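Local coordinates for protein aminoglycoside acetyltransferase meta-AAC0020 (Uncultured bacterium, PDB 5F47) that probably transfers an acetyl group from acetyl-coenzyme A to aminoglycoside antibiotics, as a resistance enzyme of the GCN5-related N-acetyltransferase family, at residues B[13-18]-B[56-61]; B[19-24]-B[47-52]; B[80-85]-B[119-124]. All blocks are in the same frame, centred on the assembly; numbering follows the deposited sequence.

Contact 1: residues B[13-18]-B[56-61]; sequences IERLAE and NFYVFV. With CA (calcium ion), chain I.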
loop_
_atom_site.group_PDB
_atom_site.type_symbol
_atom_site.label_atom_id
_atom_site.label_comp_id
_atom_site.label_asym_id
_atom_site.label_seq_id
_atom_site.Cartn_x
_atom_site.Cartn_y
_atom_site.Cartn_z
ATOM N N ILE B 13 15.464 -8.020 18.008
ATOM C CA ILE B 13 14.715 -7.567 16.840
ATOM C C ILE B 13 15.366 -8.162 15.610
ATOM O O ILE B 13 16.570 -7.990 15.399
ATOM C CB ILE B 13 14.677 -6.031 16.708
ATOM C CG1 ILE B 13 14.055 -5.393 17.953
ATOM C CG2 ILE B 13 13.916 -5.622 15.459
ATOM C CD1 ILE B 13 12.581 -5.653 18.096
ATOM N N GLU B 14 14.585 -8.882 14.815
ATOM C CA GLU B 14 15.138 -9.611 13.687
ATOM C C GLU B 14 14.269 -9.456 12.457
ATOM O O GLU B 14 13.044 -9.344 12.551
ATOM C CB GLU B 14 15.310 -11.095 14.041
ATOM C CG GLU B 14 16.334 -11.319 15.159
ATOM C CD GLU B 14 16.539 -12.780 15.529
ATOM O OE1 GLU B 14 15.984 -13.665 14.844
ATOM O OE2 GLU B 14 17.268 -13.038 16.516
ATOM N N ARG B 15 14.917 -9.438 11.300
ATOM C CA ARG B 15 14.217 -9.399 10.028
ATOM C C ARG B 15 14.094 -10.825 9.504
ATOM O O ARG B 15 15.094 -11.536 9.430
ATOM C CB ARG B 15 14.962 -8.503 9.030
ATOM C CG ARG B 15 14.239 -8.340 7.697
ATOM C CD ARG B 15 15.018 -7.417 6.762
ATOM N NE ARG B 15 16.138 -8.095 6.112
ATOM C CZ ARG B 15 17.422 -7.902 6.404
ATOM N NH1 ARG B 15 17.786 -7.046 7.355
ATOM N NH2 ARG B 15 18.350 -8.572 5.735
ATOM N N LEU B 16 12.883 -11.264 9.171
ATOM C CA LEU B 16 12.688 -12.656 8.782
ATOM C C LEU B 16 13.335 -12.973 7.439
ATOM O O LEU B 16 13.307 -12.162 6.503
ATOM C CB LEU B 16 11.204 -13.010 8.739
ATOM C CG LEU B 16 10.428 -12.969 10.060
ATOM C CD1 LEU B 16 9.096 -13.681 9.845
ATOM C CD2 LEU B 16 11.191 -13.582 11.232
ATOM N N ALA B 17 13.936 -14.154 7.375
ATOM C CA ALA B 17 14.561 -14.660 6.163
ATOM C C ALA B 17 13.639 -15.710 5.566
ATOM O O ALA B 17 12.598 -16.031 6.149
ATOM C CB ALA B 17 15.936 -15.244 6.468
ATOM N N GLU B 18 14.023 -16.268 4.422
ATOM C CA GLU B 18 13.161 -17.239 3.748
ATOM C C GLU B 18 12.964 -18.528 4.546
ATOM O O GLU B 18 11.979 -19.228 4.336
ATOM C CB GLU B 18 13.708 -17.569 2.360
ATOM C CG GLU B 18 13.609 -16.415 1.381
ATOM C CD GLU B 18 13.976 -16.821 -0.032
ATOM O OE1 GLU B 18 14.639 -17.867 -0.202
ATOM O OE2 GLU B 18 13.590 -16.099 -0.976
ATOM N N ASN B 56 9.959 -8.139 -2.393
ATOM C CA ASN B 56 9.314 -6.845 -2.127
ATOM C C ASN B 56 8.459 -6.877 -0.868
ATOM O O ASN B 56 7.574 -6.038 -0.677
ATOM C CB ASN B 56 8.464 -6.442 -3.316
ATOM C CG ASN B 56 7.478 -7.519 -3.710
ATOM O OD1 ASN B 56 7.106 -8.382 -2.892
ATOM N ND2 ASN B 56 7.023 -7.461 -4.956
ATOM N N PHE B 57 8.746 -7.842 -0.002
ATOM C CA PHE B 57 7.999 -8.037 1.231
ATOM C C PHE B 57 8.980 -8.350 2.338
ATOM O O PHE B 57 9.796 -9.259 2.207
ATOM C CB PHE B 57 6.985 -9.182 1.061
ATOM C CG PHE B 57 6.156 -9.446 2.271
ATOM C CD1 PHE B 57 5.173 -8.542 2.649
ATOM C CD2 PHE B 57 6.339 -10.607 3.024
ATOM C CE1 PHE B 57 4.374 -8.788 3.766
ATOM C CE2 PHE B 57 5.549 -10.861 4.133
ATOM C CZ PHE B 57 4.563 -9.950 4.506
ATOM N N TYR B 58 8.918 -7.584 3.420
ATOM C CA TYR B 58 9.837 -7.769 4.545
ATOM C C TYR B 58 9.096 -7.734 5.871
ATOM O O TYR B 58 8.299 -6.835 6.130
ATOM C CB TYR B 58 10.930 -6.700 4.546
ATOM C CG TYR B 58 11.926 -6.825 3.433
ATOM C CD1 TYR B 58 12.973 -7.734 3.520
ATOM C CD2 TYR B 58 11.844 -6.021 2.312
ATOM C CE1 TYR B 58 13.912 -7.846 2.508
ATOM C CE2 TYR B 58 12.781 -6.123 1.298
ATOM C CZ TYR B 58 13.804 -7.040 1.402
ATOM O OH TYR B 58 14.741 -7.141 0.400
ATOM N N VAL B 59 9.434 -8.695 6.727
ATOM C CA VAL B 59 8.803 -8.876 8.023
ATOM C C VAL B 59 9.842 -8.666 9.116
ATOM O O VAL B 59 10.941 -9.224 9.051
ATOM C CB VAL B 59 8.205 -10.288 8.170
ATOM C CG1 VAL B 59 7.480 -10.429 9.493
ATOM C CG2 VAL B 59 7.253 -10.596 7.017
ATOM N N PHE B 60 9.513 -7.845 10.109
ATOM C CA PHE B 60 10.406 -7.666 11.248
ATOM C C PHE B 60 9.708 -8.182 12.490
ATOM O O PHE B 60 8.529 -7.898 12.693
ATOM C CB PHE B 60 10.786 -6.197 11.422
ATOM C CG PHE B 60 11.611 -5.648 10.293
ATOM C CD1 PHE B 60 11.007 -5.278 9.102
ATOM C CD2 PHE B 60 12.981 -5.521 10.415
ATOM C CE1 PHE B 60 11.760 -4.782 8.054
ATOM C CE2 PHE B 60 13.738 -5.016 9.367
ATOM C CZ PHE B 60 13.112 -4.665 8.180
ATOM N N VAL B 61 10.423 -8.930 13.318
ATOM C CA VAL B 61 9.827 -9.464 14.536
ATOM C C VAL B 61 10.610 -9.128 15.792
ATOM O O VAL B 61 11.810 -8.840 15.760
ATOM C CB VAL B 61 9.654 -10.999 14.458
ATOM C CG1 VAL B 61 8.759 -11.366 13.273
ATOM C CG2 VAL B 61 10.994 -11.724 14.366
HETATM CA CA CA I . 13.491 -13.999 -1.775
HETATM O O HOH W 1 10.988 -10.813 5.742
HETATM O O HOH W 2 12.850 -14.777 -3.907
HETATM O O HOH W 3 15.583 -14.296 -2.887
HETATM O O HOH W 4 12.486 -13.120 0.394
HETATM O O HOH W 5 15.191 -13.142 -0.349
#
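Glu14 and Val61 form a hydrogen-bonded antiparallel pair, each satisfying both backbone polar groups of the other. Glu14 N donates to Val61 O over 2.9 Å, and Val61 N returns a bond to Glu14 O of 2.8 Å, straight to within a few degrees at the hydrogen (173°). Two residues further along, Leu16 N donates to Val59 O at 2.8 Å. The reciprocal bond of that pair is replaced by a water, which donates to Leu16 O and accepts from Val59 N at 2.8 Å each.

Arg15 and Phe60 are the non-hydrogen-bonded pair. With CG anti to the backbone N (chi1 -176°), the arginine runs alongside the phenylalanine and sets CG over one face of the ring, offset toward the rim and 4.0 Å from its centroid, a CH-pi contact; CD touches Phe60 CZ and, obliquely, Tyr58 CD1. Beyond the sheet pairing, Leu16 splits its methyls: CD1 meets Val59 CG1 and CD2 meets Val61 CG2, both at 3.6 Å, and Leu16 and Val59 both pack on Phe24 of helix 21-34.

Past the strand, Glu18 OE2 binds a calcium ion at 2.2 Å, joined by four waters, Asn53 O and Asn55 OD1, which ties Glu18 to the chain just before strand 57-64. At this edge of the GNAT sheet direct bonds thus give way to a water where the backbones part, so Leu16 O and Val59 N stay satisfied.

Contact 2: residues B[19-24]-B[47-52]; sequences NDLPKF and HLQKLL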
loop_
_atom_site.group_PDB
_atom_site.type_symbol
_atom_site.label_atom_id
_atom_site.label_comp_id
_atom_site.label_asym_id
_atom_site.label_seq_id
_atom_site.Cartn_x
_atom_site.Cartn_y
_atom_site.Cartn_z
ATOM N N ASN B 19 13.865 -18.824 5.477
ATOM C CA ASN B 19 13.729 -20.028 6.295
ATOM C C ASN B 19 12.870 -19.799 7.540
ATOM O O ASN B 19 12.800 -20.656 8.419
ATOM C CB ASN B 19 15.115 -20.570 6.685
ATOM C CG ASN B 19 15.848 -19.698 7.703
ATOM O OD1 ASN B 19 15.505 -18.539 7.926
ATOM N ND2 ASN B 19 16.887 -20.265 8.316
ATOM N N ASP B 20 12.193 -18.653 7.605
ATOM C CA ASP B 20 11.482 -18.277 8.828
ATOM C C ASP B 20 9.959 -18.403 8.778
ATOM O O ASP B 20 9.261 -17.696 9.498
ATOM C CB ASP B 20 11.852 -16.840 9.226
ATOM C CG ASP B 20 13.221 -16.751 9.889
ATOM O OD1 ASP B 20 13.523 -17.609 10.746
ATOM O OD2 ASP B 20 13.992 -15.820 9.570
ATOM N N LEU B 21 9.435 -19.320 7.969
ATOM C CA LEU B 21 7.986 -19.536 7.964
ATOM C C LEU B 21 7.393 -19.774 9.361
ATOM O O LEU B 21 6.325 -19.237 9.653
ATOM C CB LEU B 21 7.605 -20.693 7.045
ATOM C CG LEU B 21 6.096 -20.877 6.860
ATOM C CD1 LEU B 21 5.424 -19.599 6.366
ATOM C CD2 LEU B 21 5.830 -22.032 5.912
ATOM N N PRO B 22 8.058 -20.572 10.227
ATOM C CA PRO B 22 7.449 -20.747 11.554
ATOM C C PRO B 22 7.269 -19.447 12.331
ATOM O O PRO B 22 6.222 -19.272 12.956
ATOM C CB PRO B 22 8.443 -21.669 12.275
ATOM C CG PRO B 22 9.055 -22.451 11.187
ATOM C CD PRO B 22 9.229 -21.462 10.070
ATOM N N LYS B 23 8.257 -18.553 12.294
ATOM C CA LYS B 23 8.116 -17.275 12.981
ATOM C C LYS B 23 7.069 -16.402 12.300
ATOM O O LYS B 23 6.366 -15.648 12.965
ATOM C CB LYS B 23 9.459 -16.545 13.055
ATOM C CG LYS B 23 10.407 -17.153 14.083
ATOM C CD LYS B 23 11.779 -16.502 14.021
ATOM C CE LYS B 23 12.748 -17.151 15.004
ATOM N NZ LYS B 23 14.142 -16.671 14.787
ATOM N N PHE B 24 6.960 -16.507 10.977
ATOM C CA PHE B 24 5.952 -15.754 10.231
ATOM C C PHE B 24 4.550 -16.187 10.683
ATOM O O PHE B 24 3.691 -15.343 10.954
ATOM C CB PHE B 24 6.152 -15.982 8.729
ATOM C CG PHE B 24 5.333 -15.084 7.820
ATOM C CD1 PHE B 24 4.841 -13.847 8.230
ATOM C CD2 PHE B 24 5.067 -15.503 6.522
ATOM C CE1 PHE B 24 4.088 -13.054 7.346
ATOM C CE2 PHE B 24 4.347 -14.728 5.644
ATOM C CZ PHE B 24 3.846 -13.504 6.048
ATOM N N HIS B 47 1.297 -20.989 0.243
ATOM C CA HIS B 47 1.036 -19.588 -0.052
ATOM C C HIS B 47 1.895 -18.666 0.814
ATOM O O HIS B 47 2.512 -17.702 0.326
ATOM C CB HIS B 47 -0.452 -19.258 0.151
ATOM C CG HIS B 47 -0.741 -17.793 0.038
ATOM N ND1 HIS B 47 -0.746 -17.139 -1.174
ATOM C CD2 HIS B 47 -0.975 -16.851 0.980
ATOM C CE1 HIS B 47 -0.999 -15.857 -0.975
ATOM N NE2 HIS B 47 -1.116 -15.649 0.325
ATOM N N LEU B 48 1.939 -18.955 2.111
ATOM C CA LEU B 48 2.677 -18.096 3.021
ATOM C C LEU B 48 4.173 -18.141 2.721
ATOM O O LEU B 48 4.856 -17.116 2.830
ATOM C CB LEU B 48 2.401 -18.494 4.472
ATOM C CG LEU B 48 0.970 -18.254 4.965
ATOM C CD1 LEU B 48 0.817 -18.746 6.396
ATOM C CD2 LEU B 48 0.602 -16.773 4.846
ATOM N N GLN B 49 4.683 -19.302 2.327
ATOM C CA GLN B 49 6.094 -19.401 1.977
ATOM C C GLN B 49 6.395 -18.569 0.735
ATOM O O GLN B 49 7.416 -17.887 0.672
ATOM C CB GLN B 49 6.512 -20.854 1.744
ATOM C CG GLN B 49 8.011 -21.025 1.454
ATOM C CD GLN B 49 8.873 -20.652 2.643
ATOM O OE1 GLN B 49 8.766 -21.266 3.705
ATOM N NE2 GLN B 49 9.735 -19.642 2.474
ATOM N N LYS B 50 5.509 -18.633 -0.251
ATOM C CA LYS B 50 5.665 -17.853 -1.478
ATOM C C LYS B 50 5.739 -16.361 -1.174
ATOM O O LYS B 50 6.572 -15.634 -1.723
ATOM C CB LYS B 50 4.510 -18.145 -2.440
ATOM C CG LYS B 50 4.692 -17.597 -3.847
ATOM C CD LYS B 50 3.591 -18.110 -4.780
ATOM C CE LYS B 50 3.628 -17.421 -6.142
ATOM N NZ LYS B 50 2.614 -17.977 -7.090
ATOM N N LEU B 51 4.859 -15.897 -0.298
ATOM C CA LEU B 51 4.899 -14.498 0.128
ATOM C C LEU B 51 6.208 -14.137 0.850
ATOM O O LEU B 51 6.835 -13.132 0.525
ATOM C CB LEU B 51 3.684 -14.200 1.011
ATOM C CG LEU B 51 3.618 -12.823 1.679
ATOM C CD1 LEU B 51 3.689 -11.733 0.630
ATOM C CD2 LEU B 51 2.331 -12.705 2.495
ATOM N N LEU B 52 6.638 -14.967 1.800
ATOM C CA LEU B 52 7.891 -14.732 2.510
ATOM C C LEU B 52 9.078 -14.705 1.558
ATOM O O LEU B 52 10.074 -14.006 1.818
ATOM C CB LEU B 52 8.086 -15.800 3.589
ATOM C CG LEU B 52 9.151 -15.570 4.652
ATOM C CD1 LEU B 52 8.811 -14.314 5.435
ATOM C CD2 LEU B 52 9.211 -16.777 5.574
HETATM O O HOH W 6 10.477 -20.962 5.839
#
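Leu21 projects CD1 against Leu48 CB at 3.7 Å, the two side chains crossing at about a right angle. CG of Leu21 stands anti to the backbone N (chi1 -173°), which carries the branch from the first turn of helix 21-34 to helix 45-53. Gln49 folds back at chi2 (66°), and this bend brings OE1 to 3.6 Å from Leu21 CB. The same oxygen accepts from a water at 2.8 Å that in turn accepts from Leu21 N at 2.9 Å. The side-chain nitrogen of Gln49, NE2, donates to Glu18 O and to Asn53 OD1, so both polar atoms of the Gln49 amide have partners.

Leu52 places CD2 3.5 Å from Leu21 N, against the backbone joining Asp20 to Leu21. Phe24 and Leu52 slide past each other in opposite directions, while the phenylalanine ring turns its edge to helix 45-53: Leu51 CD2 lies near the ring plane at 3.9 Å from CZ, and Leu48 O is also at the rim.

Helices 21-34 and 45-53 form the connection between strands 11-15 and 57-64, the first two of the GNAT sheet; Phe24 packs on Val59 and Leu51 on Phe57 of the latter strand, and Leu48 on Tyr80 of the second subunit.

Contact 3: residues B[80-85]-B[119-124]; sequences YYSEKP and GFEEVF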
loop_
_atom_site.group_PDB
_atom_site.type_symbol
_atom_site.label_atom_id
_atom_site.label_comp_id
_atom_site.label_asym_id
_atom_site.label_seq_id
_atom_site.Cartn_x
_atom_site.Cartn_y
_atom_site.Cartn_z
ATOM N N TYR B 80 6.982 5.592 -9.652
ATOM C CA TYR B 80 7.171 6.235 -10.947
ATOM C C TYR B 80 7.507 7.723 -10.793
ATOM O O TYR B 80 7.799 8.380 -11.777
ATOM C CB TYR B 80 5.930 6.043 -11.850
ATOM C CG TYR B 80 4.620 6.205 -11.119
ATOM C CD1 TYR B 80 4.015 7.451 -10.992
ATOM C CD2 TYR B 80 3.992 5.094 -10.540
ATOM C CE1 TYR B 80 2.817 7.590 -10.308
ATOM C CE2 TYR B 80 2.809 5.230 -9.847
ATOM C CZ TYR B 80 2.221 6.474 -9.744
ATOM O OH TYR B 80 1.035 6.595 -9.054
ATOM N N TYR B 81 7.465 8.252 -9.567
ATOM C CA TYR B 81 7.878 9.637 -9.325
ATOM C C TYR B 81 9.366 9.768 -8.969
ATOM O O TYR B 81 9.907 10.875 -8.992
ATOM C CB TYR B 81 7.051 10.249 -8.190
ATOM C CG TYR B 81 5.572 10.441 -8.483
ATOM C CD1 TYR B 81 5.143 11.027 -9.661
ATOM C CD2 TYR B 81 4.623 10.010 -7.570
ATOM C CE1 TYR B 81 3.785 11.196 -9.921
ATOM C CE2 TYR B 81 3.263 10.181 -7.811
ATOM C CZ TYR B 81 2.859 10.778 -8.977
ATOM O OH TYR B 81 1.509 10.951 -9.245
ATOM N N SER B 82 10.007 8.654 -8.628
ATOM C CA SER B 82 11.407 8.643 -8.193
ATOM C C SER B 82 11.977 7.252 -8.405
ATOM O O SER B 82 11.227 6.272 -8.381
ATOM C CB SER B 82 11.500 9.019 -6.711
ATOM O OG SER B 82 12.801 8.778 -6.200
ATOM N N GLU B 83 13.291 7.133 -8.556
ATOM C CA GLU B 83 13.908 5.805 -8.556
ATOM C C GLU B 83 14.090 5.230 -7.161
ATOM O O GLU B 83 14.440 4.061 -7.008
ATOM C CB GLU B 83 15.273 5.838 -9.244
ATOM C CG GLU B 83 15.206 5.971 -10.737
ATOM C CD GLU B 83 16.418 5.370 -11.425
ATOM O OE1 GLU B 83 17.049 4.455 -10.852
ATOM O OE2 GLU B 83 16.743 5.818 -12.541
ATOM N N LYS B 84 13.902 6.051 -6.135
ATOM C CA LYS B 84 13.964 5.563 -4.765
ATOM C C LYS B 84 12.599 5.041 -4.327
ATOM O O LYS B 84 11.621 5.764 -4.403
ATOM C CB LYS B 84 14.421 6.682 -3.821
ATOM C CG LYS B 84 15.784 7.287 -4.161
ATOM C CD LYS B 84 16.130 8.399 -3.198
ATOM C CE LYS B 84 17.622 8.692 -3.215
ATOM N NZ LYS B 84 18.112 9.015 -4.583
ATOM N N PRO B 85 12.528 3.787 -3.860
ATOM C CA PRO B 85 11.211 3.244 -3.519
ATOM C C PRO B 85 10.611 3.756 -2.222
ATOM O O PRO B 85 11.258 4.439 -1.419
ATOM C CB PRO B 85 11.469 1.730 -3.389
ATOM C CG PRO B 85 12.809 1.499 -3.959
ATOM C CD PRO B 85 13.583 2.763 -3.830
ATOM N N GLY B 119 18.358 2.871 0.702
ATOM C CA GLY B 119 18.194 4.090 -0.074
ATOM C C GLY B 119 16.769 4.372 -0.509
ATOM O O GLY B 119 16.541 4.971 -1.568
ATOM N N PHE B 120 15.803 3.950 0.303
ATOM C CA PHE B 120 14.410 4.284 0.045
ATOM C C PHE B 120 14.130 5.760 0.341
ATOM O O PHE B 120 14.861 6.398 1.116
ATOM C CB PHE B 120 13.476 3.425 0.903
ATOM C CG PHE B 120 13.222 2.050 0.360
ATOM C CD1 PHE B 120 14.233 1.296 -0.213
ATOM C CD2 PHE B 120 11.955 1.501 0.445
ATOM C CE1 PHE B 120 13.983 0.003 -0.699
ATOM C CE2 PHE B 120 11.700 0.216 -0.038
ATOM C CZ PHE B 120 12.712 -0.527 -0.613
ATOM N N GLU B 121 13.060 6.289 -0.250
ATOM C CA GLU B 121 12.698 7.685 -0.040
ATOM C C GLU B 121 11.989 7.866 1.303
ATOM O O GLU B 121 12.216 8.848 2.012
ATOM C CB GLU B 121 11.790 8.221 -1.168
ATOM C CG GLU B 121 11.497 9.730 -0.979
ATOM C CD GLU B 121 10.488 10.326 -1.968
ATOM O OE1 GLU B 121 10.063 11.483 -1.765
ATOM O OE2 GLU B 121 10.112 9.669 -2.942
ATOM N N GLU B 122 11.131 6.914 1.635
ATOM C CA GLU B 122 10.121 7.152 2.650
ATOM C C GLU B 122 9.513 5.843 3.094
ATOM O O GLU B 122 9.361 4.926 2.291
ATOM C CB GLU B 122 9.042 8.053 2.078
ATOM C CG GLU B 122 7.908 8.421 3.002
ATOM C CD GLU B 122 6.808 9.114 2.238
ATOM O OE1 GLU B 122 5.724 8.518 2.077
ATOM O OE2 GLU B 122 7.041 10.248 1.773
ATOM N N VAL B 123 9.169 5.768 4.376
ATOM C CA VAL B 123 8.380 4.669 4.914
ATOM C C VAL B 123 7.065 5.278 5.349
ATOM O O VAL B 123 7.069 6.342 5.941
ATOM C CB VAL B 123 9.086 4.003 6.107
ATOM C CG1 VAL B 123 8.233 2.931 6.733
ATOM C CG2 VAL B 123 10.446 3.419 5.694
ATOM N N PHE B 124 5.933 4.643 5.054
ATOM C CA PHE B 124 4.669 5.151 5.589
ATOM C C PHE B 124 3.803 4.056 6.202
ATOM O O PHE B 124 4.004 2.862 5.959
ATOM C CB PHE B 124 3.880 5.940 4.513
ATOM C CG PHE B 124 3.412 5.114 3.327
ATOM C CD1 PHE B 124 4.262 4.832 2.274
ATOM C CD2 PHE B 124 2.112 4.658 3.270
ATOM C CE1 PHE B 124 3.816 4.089 1.168
ATOM C CE2 PHE B 124 1.661 3.941 2.166
ATOM C CZ PHE B 124 2.510 3.656 1.129
#
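The chi1 torsion of Phe120 (-81°) sets CG anti to its own carbonyl carbon and lays the ring against Pro85. Pro85 CB sits over the centre of one ring face, 3.7 Å from the centroid and only 12° off the normal, which identifies a CH-pi contact; the two side chains point at about a right angle to each other, with Pro85 CG near CE1 and CZ and CD near CD1. In Glu121 CG lies opposite the backbone N and the chain beyond is extended, so the carboxylate is carried past Lys84 toward Ser82, where OE2 comes to 4.1 Å from Ser82 CB. Glu121 OE2 accepts from Gln79 NE2, which also donates to Lys84 O.

The direct backbone bond between the segments runs from Glu121 N to Pro85 O: 2.8 Å, with 161° at the hydrogen. Beside it, Lys84 CB packs on Gly119 O at 3.5 Å and on Glu121 CB at 4.0 Å. Before the proline, Ser82 OG accepts from Lys84 N at 2.9 Å, an ST turn that bends the chain toward Pro85. Gly119, with positive phi, ends the helix before it in a Schellman motif, after which the chain turns into the strand.

Strand 86-94, helix 103-117 and strand 122-128 form a beta-alpha-beta crossover of the GNAT fold, and the contact lies at the start of both parallel strands. Phe120 also packs on Val76 of strand 67-77 and meets the Tyr115 ring of the helix, while Val123 and Phe124 pair with a strand of the second subunit, carrying the sheet across the interface.

How the contacts relate
Contact 2 is nested along the chain inside the loop closed by contact 1, and contact 3 follows both. The centres of contacts 1 and 2 are about 10 Å apart, and the two touch where Ala17 O packs on Leu52 CD2; strand 11-15 leads into helix 21-34, and helix 45-53 into strand 57-64. Contact 3 is more distant, its centre about 19 Å from that of contact 1 and 26 Å from that of contact 2. Contacts 1 and 3 share one mixed sheet: contact 1 pairs the outermost strand 11-15 with its neighbour, whereas contact 3 adjoins the opposite outermost strand, 122-128. All three reach the second subunit, so the fold's sheet and helices also serve dimer packing.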